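Local coordinates for penicillin-binding protein 2B (Streptococcus pneumoniae, PDB 2WAD) that binds penicillin and probably acts as a transpeptidase that cross-links glycan strands of peripheral cell-wall peptidoglycan, at residues G61-Y64 and P70-E73; D261-S266 and Q271-L276; F509-T514 and G518-Y523; A391-G396 and N445-Q450; P109-R114 and D170-I175. All blocks are in the same frame, centred on the assembly; numbering follows the deposited sequence.

Interaction 1: residues G61-Y64 and P70-E73; sequences GEIY and PLVE
V72 pushes its CG2 methyl into the angle between E62 and I63, where it meets E62 CG at 3.7 Å and I63 N at 3.6 Å. That methyl sits between the backbone N and the carbonyl carbon of V72 (CG1 has chi1 -62°), which sets it facing E62 and I63. I63 uses its two branches differently: CG1 leans on V72 CG2, while CG2, anti to the backbone N, touches L71 CD1 at 3.9 Å, the two side chains crossing at about a right angle. The backbones are tied by L71 N, which donates a hydrogen bond to I63 O at 2.8 Å, nearly straight. This is the close of a short antiparallel reversal: Y64 and P70 form a single bridge as a non-hydrogen-bonded pair, and a five-residue loop joins them. Through it the chain passes from strand 63-64, at the edge of a four-stranded mixed sheet, into strand 72-83, the middle strand of a three-stranded antiparallel one. Y64 starts out from the far side, but its ring comes back beside P70, with CD1 3.7 Å from P70 CA in an oblique approach. Beyond CG the chain of E62 is extended, which carries its carboxylate past V72; OE2 forms a salt bridge with K304, and OE1 has a weak bond to N74 N.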
# COMPACT_ATOMS: atom_id res chain seq x y z
N GLY A 61 13.22 -5.65 -12.14
CA GLY A 61 14.05 -5.17 -11.05
C GLY A 61 13.57 -5.76 -9.73
O GLY A 61 12.49 -6.33 -9.64
N GLU A 62 14.39 -5.62 -8.69
CA GLU A 62 14.08 -6.25 -7.41
C GLU A 62 13.97 -5.26 -6.27
O GLU A 62 14.25 -4.07 -6.45
CB GLU A 62 15.12 -7.34 -7.10
CG GLU A 62 14.86 -8.64 -7.85
CD GLU A 62 16.11 -9.50 -8.00
OE1 GLU A 62 16.00 -10.73 -8.22
OE2 GLU A 62 17.22 -8.93 -7.93
N ILE A 63 13.55 -5.76 -5.11
CA ILE A 63 13.17 -4.94 -3.96
C ILE A 63 14.06 -5.28 -2.76
O ILE A 63 14.16 -6.44 -2.37
CB ILE A 63 11.71 -5.22 -3.53
CG1 ILE A 63 10.77 -5.39 -4.73
CG2 ILE A 63 11.23 -4.21 -2.51
CD1 ILE A 63 10.28 -4.11 -5.33
N TYR A 64 14.65 -4.26 -2.16
CA TYR A 64 15.60 -4.43 -1.08
C TYR A 64 15.19 -3.63 0.14
O TYR A 64 14.57 -2.57 0.02
CB TYR A 64 16.99 -4.00 -1.55
CG TYR A 64 17.54 -4.86 -2.66
CD1 TYR A 64 18.32 -5.98 -2.38
CD2 TYR A 64 17.29 -4.55 -4.00
CE1 TYR A 64 18.84 -6.78 -3.39
CE2 TYR A 64 17.80 -5.34 -5.01
CZ TYR A 64 18.58 -6.45 -4.70
OH TYR A 64 19.10 -7.25 -5.70
N PRO A 70 17.53 -8.70 0.18
CA PRO A 70 16.48 -8.82 -0.82
C PRO A 70 15.16 -9.19 -0.18
O PRO A 70 15.12 -9.92 0.81
CB PRO A 70 16.98 -9.95 -1.73
CG PRO A 70 18.00 -10.70 -0.93
CD PRO A 70 18.56 -9.75 0.08
N LEU A 71 14.07 -8.68 -0.75
CA LEU A 71 12.74 -9.05 -0.32
C LEU A 71 12.03 -9.95 -1.32
O LEU A 71 11.02 -10.56 -0.99
CB LEU A 71 11.91 -7.79 -0.08
CG LEU A 71 12.54 -6.82 0.92
CD1 LEU A 71 11.57 -5.65 1.10
CD2 LEU A 71 12.80 -7.54 2.26
N VAL A 72 12.55 -10.01 -2.54
CA VAL A 72 11.99 -10.86 -3.58
C VAL A 72 13.10 -11.58 -4.34
O VAL A 72 14.28 -11.44 -4.04
CB VAL A 72 11.21 -10.07 -4.63
CG1 VAL A 72 10.02 -9.38 -4.00
CG2 VAL A 72 12.15 -9.10 -5.34
N GLU A 73 12.69 -12.34 -5.35
CA GLU A 73 13.60 -13.27 -6.01
C GLU A 73 13.12 -13.48 -7.43
O GLU A 73 11.93 -13.73 -7.64
CB GLU A 73 13.56 -14.61 -5.29
CG GLU A 73 14.60 -15.61 -5.75
CD GLU A 73 15.82 -15.56 -4.86
OE1 GLU A 73 16.21 -14.43 -4.50
OE2 GLU A 73 16.34 -16.64 -4.49

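Interaction 2: residues D261-S266 and Q271-L276; sequences DRVGTS and QYEEVL. Unlike the reference sequence in segment 271-276: V275 (reference Thr).
G264 and E273 bring their CA atoms to within 5.8 Å, an irregular run of backbone passing beside the start of a short helix. The glycine presents its N-H to the glutamate, and G264 N binds E273 OE1 at 2.9 Å with an angle of 160° at the hydrogen. The donor arrives on the anti side of that oxygen and 34° out of the carboxylate plane. E273 reaches the loop because CG lies anti to its backbone N and the chain then bends at chi2 (60°), turning the carboxylate back toward V263 and G264. The same oxygen rests against V263, 3.4 Å from V263 CA and 3.8 Å from V263 CB. In the fold, Y272 breaks the helix into two pieces: it is the first residue to leave helix 267-271 and also the N-cap of helix 273-276, so E273 opens the second piece. The buried carboxylate has further partners, a salt bridge from R60 to OE1 and a hydrogen bond between OE2 and Y257 OH, which would be expected to favour its charged form and fix its rotation. Y272 OH is hydrogen-bonded to D494, and V275 packs on I550 of strand 547-553.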
# COMPACT_ATOMS: atom_id res chain seq x y z
N ASP A 261 2.92 -9.72 -20.90
CA ASP A 261 3.80 -9.04 -19.95
C ASP A 261 3.48 -9.36 -18.50
O ASP A 261 2.32 -9.47 -18.11
CB ASP A 261 3.74 -7.53 -20.14
CG ASP A 261 4.48 -7.07 -21.38
OD1 ASP A 261 5.11 -7.91 -22.07
OD2 ASP A 261 4.44 -5.85 -21.67
N ARG A 262 4.53 -9.48 -17.69
CA ARG A 262 4.34 -9.63 -16.26
C ARG A 262 4.49 -8.30 -15.53
O ARG A 262 5.54 -7.67 -15.58
CB ARG A 262 5.24 -10.73 -15.71
CG ARG A 262 4.85 -12.06 -16.31
CD ARG A 262 5.45 -13.19 -15.55
NE ARG A 262 6.82 -13.41 -16.00
CZ ARG A 262 7.67 -14.20 -15.37
NH1 ARG A 262 7.29 -14.83 -14.26
NH2 ARG A 262 8.91 -14.37 -15.83
N VAL A 263 3.41 -7.89 -14.88
CA VAL A 263 3.28 -6.57 -14.30
C VAL A 263 2.89 -6.65 -12.81
O VAL A 263 2.40 -7.68 -12.33
CB VAL A 263 2.25 -5.73 -15.09
CG1 VAL A 263 2.57 -5.79 -16.58
CG2 VAL A 263 0.83 -6.23 -14.83
N GLY A 264 3.15 -5.57 -12.08
CA GLY A 264 2.77 -5.50 -10.68
C GLY A 264 1.28 -5.28 -10.55
O GLY A 264 0.72 -4.43 -11.23
N THR A 265 0.64 -6.05 -9.66
CA THR A 265 -0.80 -5.98 -9.49
C THR A 265 -1.20 -5.51 -8.09
O THR A 265 -2.39 -5.27 -7.85
CB THR A 265 -1.43 -7.35 -9.68
OG1 THR A 265 -0.66 -8.30 -8.94
CG2 THR A 265 -1.42 -7.73 -11.16
N SER A 266 -0.25 -5.38 -7.18
CA SER A 266 -0.60 -4.86 -5.86
C SER A 266 0.58 -4.19 -5.14
O SER A 266 1.74 -4.52 -5.38
CB SER A 266 -1.18 -5.99 -5.01
OG SER A 266 -0.19 -6.97 -4.75
N GLN A 271 2.92 0.00 -7.46
CA GLN A 271 3.27 1.42 -7.36
C GLN A 271 4.51 1.79 -8.19
O GLN A 271 4.54 2.85 -8.82
CB GLN A 271 3.45 1.80 -5.89
CG GLN A 271 3.64 3.26 -5.68
CD GLN A 271 2.35 4.04 -5.86
OE1 GLN A 271 2.34 5.27 -5.76
NE2 GLN A 271 1.26 3.32 -6.11
N TYR A 272 5.52 0.92 -8.17
CA TYR A 272 6.79 1.21 -8.82
C TYR A 272 7.02 0.37 -10.07
O TYR A 272 8.16 0.17 -10.50
CB TYR A 272 7.95 1.07 -7.83
CG TYR A 272 7.92 2.17 -6.79
CD1 TYR A 272 7.22 2.00 -5.61
CD2 TYR A 272 8.52 3.39 -7.03
CE1 TYR A 272 7.15 3.02 -4.66
CE2 TYR A 272 8.46 4.40 -6.10
CZ TYR A 272 7.78 4.22 -4.92
OH TYR A 272 7.73 5.25 -4.00
N GLU A 273 5.92 -0.07 -10.66
CA GLU A 273 5.91 -0.84 -11.90
C GLU A 273 6.74 -0.21 -13.02
O GLU A 273 7.49 -0.90 -13.70
CB GLU A 273 4.46 -1.07 -12.36
CG GLU A 273 4.29 -1.48 -13.82
CD GLU A 273 5.00 -2.77 -14.18
OE1 GLU A 273 4.99 -3.75 -13.39
OE2 GLU A 273 5.55 -2.81 -15.30
N GLU A 274 6.61 1.09 -13.23
CA GLU A 274 7.38 1.75 -14.28
C GLU A 274 8.88 1.61 -14.00
O GLU A 274 9.68 1.53 -14.91
CB GLU A 274 6.99 3.23 -14.33
CG GLU A 274 7.24 3.91 -15.68
CD GLU A 274 7.46 5.41 -15.57
OE1 GLU A 274 6.79 6.11 -14.78
OE2 GLU A 274 8.33 5.91 -16.33
N VAL A 275 9.27 1.62 -12.73
CA VAL A 275 10.68 1.50 -12.37
C VAL A 275 11.14 0.05 -12.48
O VAL A 275 12.24 -0.20 -12.95
CB VAL A 275 10.95 2.02 -10.94
CG1 VAL A 275 12.42 1.76 -10.57
CG2 VAL A 275 10.62 3.50 -10.80
N LEU A 276 10.32 -0.90 -12.05
CA LEU A 276 10.76 -2.29 -11.95
C LEU A 276 10.77 -3.01 -13.31
O LEU A 276 11.58 -3.92 -13.53
CB LEU A 276 9.92 -3.05 -10.93
CG LEU A 276 9.96 -2.59 -9.46
CD1 LEU A 276 8.72 -3.07 -8.72
CD2 LEU A 276 11.22 -3.05 -8.74

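Interaction 3: residues F509-T514 and G518-Y523; sequences FANFIT and GQFDNY. Unlike the reference sequence in segment 509-514: F512 (reference Tyr).
T514 O accepts a hydrogen bond from Q519 N at 2.9 Å, with the N-H pointing almost straight at it (164°) but from above the carbonyl plane, 41° out of it. This bond belongs to a Schellman motif that ends helix 509-515: G518, with a positive phi, is the C-prime residue, and its N turns to N515 O. Once past the glycine, the chain turns so that the F520 ring comes back to N511. The two flat groups are stacked, their planes 9° apart. N511 CB stands over the middle of the ring in a CH-pi contact, 3.6 Å from the ring centroid and close to the normal, while N511 CG lies 3.4 Å from F520 CE1. F520 gets there with CG anti to its backbone N. The loop stays close to the catalytic region of the transpeptidase domain: the Q519 side chain is about 6 Å from that of S386, the inferred acyl-ester serine, and G518 is joined to G385 by a backbone hydrogen bond. Just beyond, D521 forms a salt bridge with R479 of helix 471-484. Beside the stack, T514 CB packs on Q519 CB at 4.0 Å, and T514 OG1 comes obliquely to the phenyl group, 3.7 Å from F520 CB.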
# COMPACT_ATOMS: atom_id res chain seq x y z
N PHE A 509 -25.02 18.35 15.79
CA PHE A 509 -24.23 19.18 16.69
C PHE A 509 -23.42 18.39 17.71
O PHE A 509 -22.28 18.76 18.01
CB PHE A 509 -25.12 20.20 17.41
CG PHE A 509 -24.42 20.98 18.49
CD1 PHE A 509 -23.57 22.01 18.18
CD2 PHE A 509 -24.64 20.68 19.83
CE1 PHE A 509 -22.92 22.72 19.19
CE2 PHE A 509 -24.01 21.38 20.85
CZ PHE A 509 -23.15 22.41 20.53
N ALA A 510 -24.01 17.33 18.27
CA ALA A 510 -23.30 16.49 19.24
C ALA A 510 -22.08 15.83 18.59
O ALA A 510 -21.02 15.71 19.23
CB ALA A 510 -24.25 15.44 19.90
N ASN A 511 -22.21 15.43 17.32
CA ASN A 511 -21.10 14.87 16.56
C ASN A 511 -19.93 15.85 16.34
O ASN A 511 -18.76 15.47 16.47
CB ASN A 511 -21.57 14.37 15.18
CG ASN A 511 -22.62 13.25 15.26
OD1 ASN A 511 -22.70 12.46 16.22
ND2 ASN A 511 -23.42 13.18 14.20
N PHE A 512 -20.24 17.08 15.96
CA PHE A 512 -19.25 18.15 15.81
C PHE A 512 -18.46 18.31 17.10
O PHE A 512 -17.23 18.30 17.07
CB PHE A 512 -19.97 19.46 15.44
CG PHE A 512 -19.13 20.71 15.58
CD1 PHE A 512 -18.04 20.94 14.76
CD2 PHE A 512 -19.44 21.66 16.55
CE1 PHE A 512 -17.28 22.10 14.88
CE2 PHE A 512 -18.68 22.81 16.68
CZ PHE A 512 -17.59 23.04 15.86
N ILE A 513 -19.17 18.46 18.22
CA ILE A 513 -18.56 18.57 19.54
C ILE A 513 -17.64 17.37 19.85
O ILE A 513 -16.49 17.58 20.22
CB ILE A 513 -19.63 18.75 20.62
CG1 ILE A 513 -20.30 20.13 20.49
CG2 ILE A 513 -19.01 18.59 22.01
CD1 ILE A 513 -19.32 21.34 20.48
N THR A 514 -18.12 16.14 19.69
CA THR A 514 -17.27 14.97 19.95
C THR A 514 -16.08 14.88 18.99
O THR A 514 -15.04 14.35 19.36
CB THR A 514 -18.03 13.62 19.92
OG1 THR A 514 -18.76 13.49 18.69
CG2 THR A 514 -18.99 13.48 21.14
N GLY A 518 -11.92 13.97 19.42
CA GLY A 518 -11.51 12.75 18.77
C GLY A 518 -12.41 11.55 19.02
O GLY A 518 -11.94 10.41 19.07
N GLN A 519 -13.71 11.81 19.14
CA GLN A 519 -14.69 10.74 19.26
C GLN A 519 -15.72 10.82 18.14
O GLN A 519 -16.89 10.58 18.37
CB GLN A 519 -15.39 10.75 20.62
CG GLN A 519 -14.49 10.57 21.84
CD GLN A 519 -13.88 9.18 21.95
OE1 GLN A 519 -12.71 9.03 22.30
NE2 GLN A 519 -14.69 8.16 21.69
N PHE A 520 -15.34 11.12 16.90
CA PHE A 520 -16.33 11.02 15.82
C PHE A 520 -15.64 10.48 14.57
O PHE A 520 -15.73 9.28 14.30
CB PHE A 520 -17.11 12.34 15.58
CG PHE A 520 -18.26 12.20 14.61
CD1 PHE A 520 -19.28 11.30 14.85
CD2 PHE A 520 -18.30 12.94 13.44
CE1 PHE A 520 -20.33 11.14 13.95
CE2 PHE A 520 -19.36 12.80 12.54
CZ PHE A 520 -20.37 11.88 12.79
N ASP A 521 -14.90 11.30 13.83
CA ASP A 521 -14.27 10.76 12.62
C ASP A 521 -13.22 9.71 13.05
O ASP A 521 -12.55 9.92 14.07
CB ASP A 521 -13.58 11.88 11.84
CG ASP A 521 -14.56 12.87 11.23
OD1 ASP A 521 -15.75 12.55 11.19
OD2 ASP A 521 -14.15 13.96 10.79
N ASN A 522 -13.09 8.61 12.29
CA ASN A 522 -12.06 7.57 12.43
C ASN A 522 -10.91 7.74 11.42
O ASN A 522 -11.15 8.02 10.25
CB ASN A 522 -12.64 6.17 12.12
CG ASN A 522 -13.62 5.65 13.19
OD1 ASN A 522 -13.59 4.48 13.57
ND2 ASN A 522 -14.52 6.52 13.66
N TYR A 523 -9.67 7.50 11.87
CA TYR A 523 -8.48 7.70 11.07
C TYR A 523 -7.61 6.44 11.05
O TYR A 523 -7.74 5.59 11.95
CB TYR A 523 -7.67 8.86 11.67
CG TYR A 523 -8.42 10.16 11.83
CD1 TYR A 523 -9.19 10.70 10.78
CD2 TYR A 523 -8.39 10.85 13.02
CE1 TYR A 523 -9.87 11.91 10.92
CE2 TYR A 523 -9.08 12.03 13.18
CZ TYR A 523 -9.79 12.57 12.13
OH TYR A 523 -10.46 13.76 12.35

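Interaction 4: residues A391-G396 and N445-Q450; sequences ATISSG and NAYVVQ. Unlike the reference sequence in segment 445-450: A446 (reference Thr), V448 (reference Met).
I393 lays its CG1 and CD1 against the CD2-CE2 part of the Y447 ring, CG1 meeting Y447 CE2 at 4.1 Å, with the two side chains crossing at about a right angle. The same CG1 carbon also reaches V448 CG1, at 4.2 Å, and is thus shared by two neighbours on one helix. Y447 can offer its ring because CG stands anti to the backbone N (chi1 -164°), which brings the ring to I393; its far end is held by a hydrogen bond between Y447 OH and Q406 O. V448 in turn packs on T392, where V448 CG1 is 4.0 Å from T392 CB. Helices 389-398 and 445-455 meet here in the penicillin-binding transpeptidase fold, their short segments 9.6 Å apart at an angle of 40°. The first follows S386, the inferred acyl-ester serine, and begins at K389, consistent with an SxxK motif. N445, near the start of the second, has its OD1 hydrogen-bonded to K389 NZ, as would fit the asparagine of an SxN motif. The V448 side chain is about 7 Å from that of S386. The torsion of T392 (chi1 -51°) splits its branches: OG1 is left to bond A516 O, and CG2, anti to the backbone N, lies 3.9 Å from V448 O.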
# COMPACT_ATOMS: atom_id res chain seq x y z
N ALA A 391 -4.74 19.52 17.16
CA ALA A 391 -5.28 19.98 15.88
C ALA A 391 -6.51 20.87 16.12
O ALA A 391 -6.72 21.85 15.41
CB ALA A 391 -5.59 18.81 14.92
N THR A 392 -7.30 20.55 17.13
CA THR A 392 -8.47 21.38 17.46
C THR A 392 -8.12 22.77 17.95
O THR A 392 -8.78 23.74 17.58
CB THR A 392 -9.34 20.74 18.55
OG1 THR A 392 -9.63 19.38 18.17
CG2 THR A 392 -10.63 21.51 18.70
N ILE A 393 -7.11 22.85 18.82
CA ILE A 393 -6.56 24.14 19.20
C ILE A 393 -6.05 24.89 17.98
O ILE A 393 -6.23 26.10 17.87
CB ILE A 393 -5.46 23.99 20.29
CG1 ILE A 393 -6.04 23.31 21.54
CG2 ILE A 393 -4.95 25.34 20.76
CD1 ILE A 393 -4.99 22.91 22.59
N SER A 394 -5.36 24.21 17.07
CA SER A 394 -4.88 24.89 15.87
C SER A 394 -6.07 25.56 15.14
O SER A 394 -5.99 26.70 14.69
CB SER A 394 -4.18 23.92 14.93
OG SER A 394 -3.03 23.33 15.52
N SER A 395 -7.17 24.83 15.01
CA SER A 395 -8.35 25.35 14.35
C SER A 395 -8.89 26.58 15.07
O SER A 395 -9.42 27.48 14.43
CB SER A 395 -9.41 24.26 14.25
OG SER A 395 -10.34 24.55 13.22
N GLY A 396 -8.76 26.61 16.40
CA GLY A 396 -9.09 27.77 17.22
C GLY A 396 -8.26 29.00 16.87
O GLY A 396 -8.79 30.10 16.78
N ASN A 445 -10.94 18.22 28.10
CA ASN A 445 -12.04 18.36 27.14
C ASN A 445 -12.69 19.76 27.17
O ASN A 445 -13.18 20.22 26.14
CB ASN A 445 -13.12 17.30 27.36
CG ASN A 445 -12.73 15.92 26.84
OD1 ASN A 445 -11.86 15.76 25.97
ND2 ASN A 445 -13.43 14.91 27.34
N ALA A 446 -12.70 20.43 28.32
CA ALA A 446 -13.35 21.75 28.42
C ALA A 446 -12.72 22.75 27.46
O ALA A 446 -13.42 23.59 26.88
CB ALA A 446 -13.29 22.31 29.84
N TYR A 447 -11.40 22.68 27.33
CA TYR A 447 -10.69 23.67 26.50
C TYR A 447 -11.07 23.54 25.01
O TYR A 447 -11.29 24.56 24.33
CB TYR A 447 -9.18 23.54 26.69
CG TYR A 447 -8.38 24.74 26.20
CD1 TYR A 447 -8.10 25.79 27.05
CD2 TYR A 447 -7.92 24.82 24.88
CE1 TYR A 447 -7.39 26.90 26.61
CE2 TYR A 447 -7.22 25.94 24.43
CZ TYR A 447 -6.96 26.96 25.31
OH TYR A 447 -6.27 28.08 24.91
N VAL A 448 -11.16 22.29 24.52
CA VAL A 448 -11.37 22.04 23.10
C VAL A 448 -12.84 22.12 22.71
O VAL A 448 -13.15 22.42 21.56
CB VAL A 448 -10.79 20.69 22.61
CG1 VAL A 448 -9.26 20.73 22.54
CG2 VAL A 448 -11.30 19.51 23.44
N VAL A 449 -13.74 21.82 23.63
CA VAL A 449 -15.16 21.97 23.41
C VAL A 449 -15.56 23.46 23.37
O VAL A 449 -16.33 23.88 22.51
CB VAL A 449 -15.98 21.20 24.47
CG1 VAL A 449 -17.44 21.58 24.38
CG2 VAL A 449 -15.86 19.69 24.24
N GLN A 450 -15.02 24.26 24.27
CA GLN A 450 -15.18 25.72 24.20
C GLN A 450 -14.55 26.30 22.93
O GLN A 450 -15.16 27.12 22.28
CB GLN A 450 -14.61 26.39 25.46
CG GLN A 450 -15.50 26.24 26.68
CD GLN A 450 -14.89 26.82 27.95
OE1 GLN A 450 -15.33 27.87 28.43
NE2 GLN A 450 -13.90 26.13 28.53

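Interaction 5: residues P109-R114 and D170-I175; sequences PNLTER and DEKKEI
The P109 ring turns its CB atom to the helix, 4.4 Å from K172 O, and a second apolar group, L111 CD1, approaches the same carbonyl oxygen at 3.8 Å. Here the loop leading into helix 113-121 leans on the flank of helix 169-182, within the dimerisation domain. The loop ends in T112, the N-cap of helix 113-121. Its side chain caps a backbone N in the first turn while its own backbone N is bonded to Q115 OE1, a reciprocal pattern that fits a capping box. Just ahead of that cap, L111 does most of the touching. Its leucine fork sits between K172 and I175, one turn apart on the helix, with CD1 4.0 Å from K172 CG. K172 begins by pointing at the loop, then runs on extended past the leucine, so that its methylene base makes the contact and the ammonium group ends elsewhere, in a long, weak ion pair with E169. The two helices are joined again farther along, where Y119 OH is hydrogen-bonded to E174 OE2 and I175 also packs on Y119. In I175, which crosses L111 at about a right angle, a chi1 of -59° puts CG1 beside the backbone N and leaves CG2 anti to it; I175 CG2 thereby meets both methyls of the fork, L111 CD1 and L111 CD2 each at 4.0 Å.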
# COMPACT_ATOMS: atom_id res chain seq x y z
N PRO A 109 -6.95 -29.80 -19.43
CA PRO A 109 -7.25 -29.05 -20.64
C PRO A 109 -8.56 -28.26 -20.56
O PRO A 109 -9.63 -28.86 -20.69
CB PRO A 109 -7.39 -30.16 -21.69
CG PRO A 109 -7.65 -31.44 -20.90
CD PRO A 109 -7.64 -31.10 -19.44
N ASN A 110 -8.46 -26.94 -20.37
CA ASN A 110 -9.63 -26.06 -20.27
C ASN A 110 -9.85 -25.13 -21.46
O ASN A 110 -9.44 -23.97 -21.41
CB ASN A 110 -9.54 -25.20 -19.00
CG ASN A 110 -9.84 -25.98 -17.73
OD1 ASN A 110 -9.12 -25.84 -16.74
ND2 ASN A 110 -10.90 -26.79 -17.75
N LEU A 111 -10.53 -25.60 -22.49
CA LEU A 111 -10.66 -24.86 -23.74
C LEU A 111 -11.82 -23.87 -23.79
O LEU A 111 -12.96 -24.25 -23.54
CB LEU A 111 -10.83 -25.85 -24.89
CG LEU A 111 -9.74 -26.92 -24.93
CD1 LEU A 111 -10.15 -28.07 -25.84
CD2 LEU A 111 -8.43 -26.29 -25.38
N THR A 112 -11.52 -22.62 -24.16
CA THR A 112 -12.54 -21.59 -24.43
C THR A 112 -13.15 -21.77 -25.83
O THR A 112 -12.49 -22.26 -26.74
CB THR A 112 -11.98 -20.15 -24.30
OG1 THR A 112 -11.45 -19.70 -25.56
CG2 THR A 112 -10.91 -20.07 -23.24
N GLU A 113 -14.40 -21.35 -26.00
CA GLU A 113 -15.10 -21.68 -27.24
C GLU A 113 -14.49 -20.99 -28.46
O GLU A 113 -14.61 -21.50 -29.57
CB GLU A 113 -16.60 -21.41 -27.14
CG GLU A 113 -17.30 -22.21 -26.04
CD GLU A 113 -17.39 -21.43 -24.73
OE1 GLU A 113 -16.70 -20.39 -24.60
OE2 GLU A 113 -18.16 -21.86 -23.84
N ARG A 114 -13.85 -19.84 -28.25
CA ARG A 114 -13.11 -19.18 -29.32
C ARG A 114 -11.89 -20.03 -29.72
O ARG A 114 -11.60 -20.18 -30.91
CB ARG A 114 -12.72 -17.76 -28.92
CG ARG A 114 -11.67 -17.07 -29.79
CD ARG A 114 -12.15 -16.76 -31.21
NE ARG A 114 -11.06 -16.21 -32.02
CZ ARG A 114 -11.11 -15.07 -32.72
NH1 ARG A 114 -12.21 -14.33 -32.75
NH2 ARG A 114 -10.04 -14.68 -33.40
N ASP A 170 -7.88 -36.97 -26.08
CA ASP A 170 -6.56 -36.77 -26.69
C ASP A 170 -6.57 -35.60 -27.68
O ASP A 170 -5.66 -34.78 -27.69
CB ASP A 170 -6.11 -38.05 -27.41
CG ASP A 170 -5.59 -39.12 -26.46
OD1 ASP A 170 -5.64 -38.91 -25.22
OD2 ASP A 170 -5.14 -40.17 -26.97
N GLU A 171 -7.60 -35.56 -28.52
CA GLU A 171 -7.85 -34.42 -29.39
C GLU A 171 -7.80 -33.12 -28.60
O GLU A 171 -7.14 -32.17 -29.01
CB GLU A 171 -9.22 -34.57 -30.04
CG GLU A 171 -9.25 -34.21 -31.51
CD GLU A 171 -10.32 -34.98 -32.27
OE1 GLU A 171 -10.71 -36.09 -31.84
OE2 GLU A 171 -10.76 -34.47 -33.32
N LYS A 172 -8.49 -33.08 -27.46
CA LYS A 172 -8.52 -31.87 -26.65
C LYS A 172 -7.13 -31.36 -26.29
O LYS A 172 -6.93 -30.17 -26.04
CB LYS A 172 -9.37 -32.06 -25.40
CG LYS A 172 -10.87 -32.02 -25.67
CD LYS A 172 -11.65 -31.83 -24.38
CE LYS A 172 -13.15 -31.86 -24.64
NZ LYS A 172 -13.90 -32.15 -23.39
N LYS A 173 -6.17 -32.28 -26.26
CA LYS A 173 -4.81 -31.96 -25.83
C LYS A 173 -4.04 -31.30 -26.95
O LYS A 173 -3.26 -30.38 -26.72
CB LYS A 173 -4.08 -33.22 -25.38
CG LYS A 173 -4.67 -33.90 -24.15
CD LYS A 173 -3.86 -35.14 -23.81
CE LYS A 173 -4.17 -35.64 -22.41
NZ LYS A 173 -3.29 -36.79 -22.10
N GLU A 174 -4.26 -31.76 -28.18
CA GLU A 174 -3.63 -31.08 -29.29
C GLU A 174 -4.29 -29.72 -29.50
O GLU A 174 -3.62 -28.72 -29.77
CB GLU A 174 -3.53 -31.94 -30.55
CG GLU A 174 -4.80 -32.08 -31.36
CD GLU A 174 -4.60 -32.99 -32.56
OE1 GLU A 174 -3.68 -33.84 -32.56
OE2 GLU A 174 -5.38 -32.84 -33.52
N ILE A 175 -5.61 -29.67 -29.30
CA ILE A 175 -6.30 -28.38 -29.40
C ILE A 175 -5.74 -27.38 -28.40
O ILE A 175 -5.53 -26.21 -28.72
CB ILE A 175 -7.82 -28.50 -29.21
CG1 ILE A 175 -8.40 -29.44 -30.27
CG2 ILE A 175 -8.45 -27.12 -29.33
CD1 ILE A 175 -9.91 -29.53 -30.21

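The five contacts fall into two groups. Interactions 1, 2 and 5 belong to the dimerisation domain. Interactions 1 and 2 touch directly, with G61 N 2.8 Å from L276 O in a probable hydrogen bond and I63 CD1 packed on L276 CD2; interaction 5 is farther out, its centre about 37 Å from that of interaction 1. Interactions 3 and 4 share the transpeptidase domain, their centres about 13 Å apart, and meet where I513 CG2 packs on V449 CG2. Both lie near S386, and the Q519 side chain of interaction 3 is also about 8 Å from a bound zinc ion. Between the centres of interactions 4 and 5 lie about 70 Å.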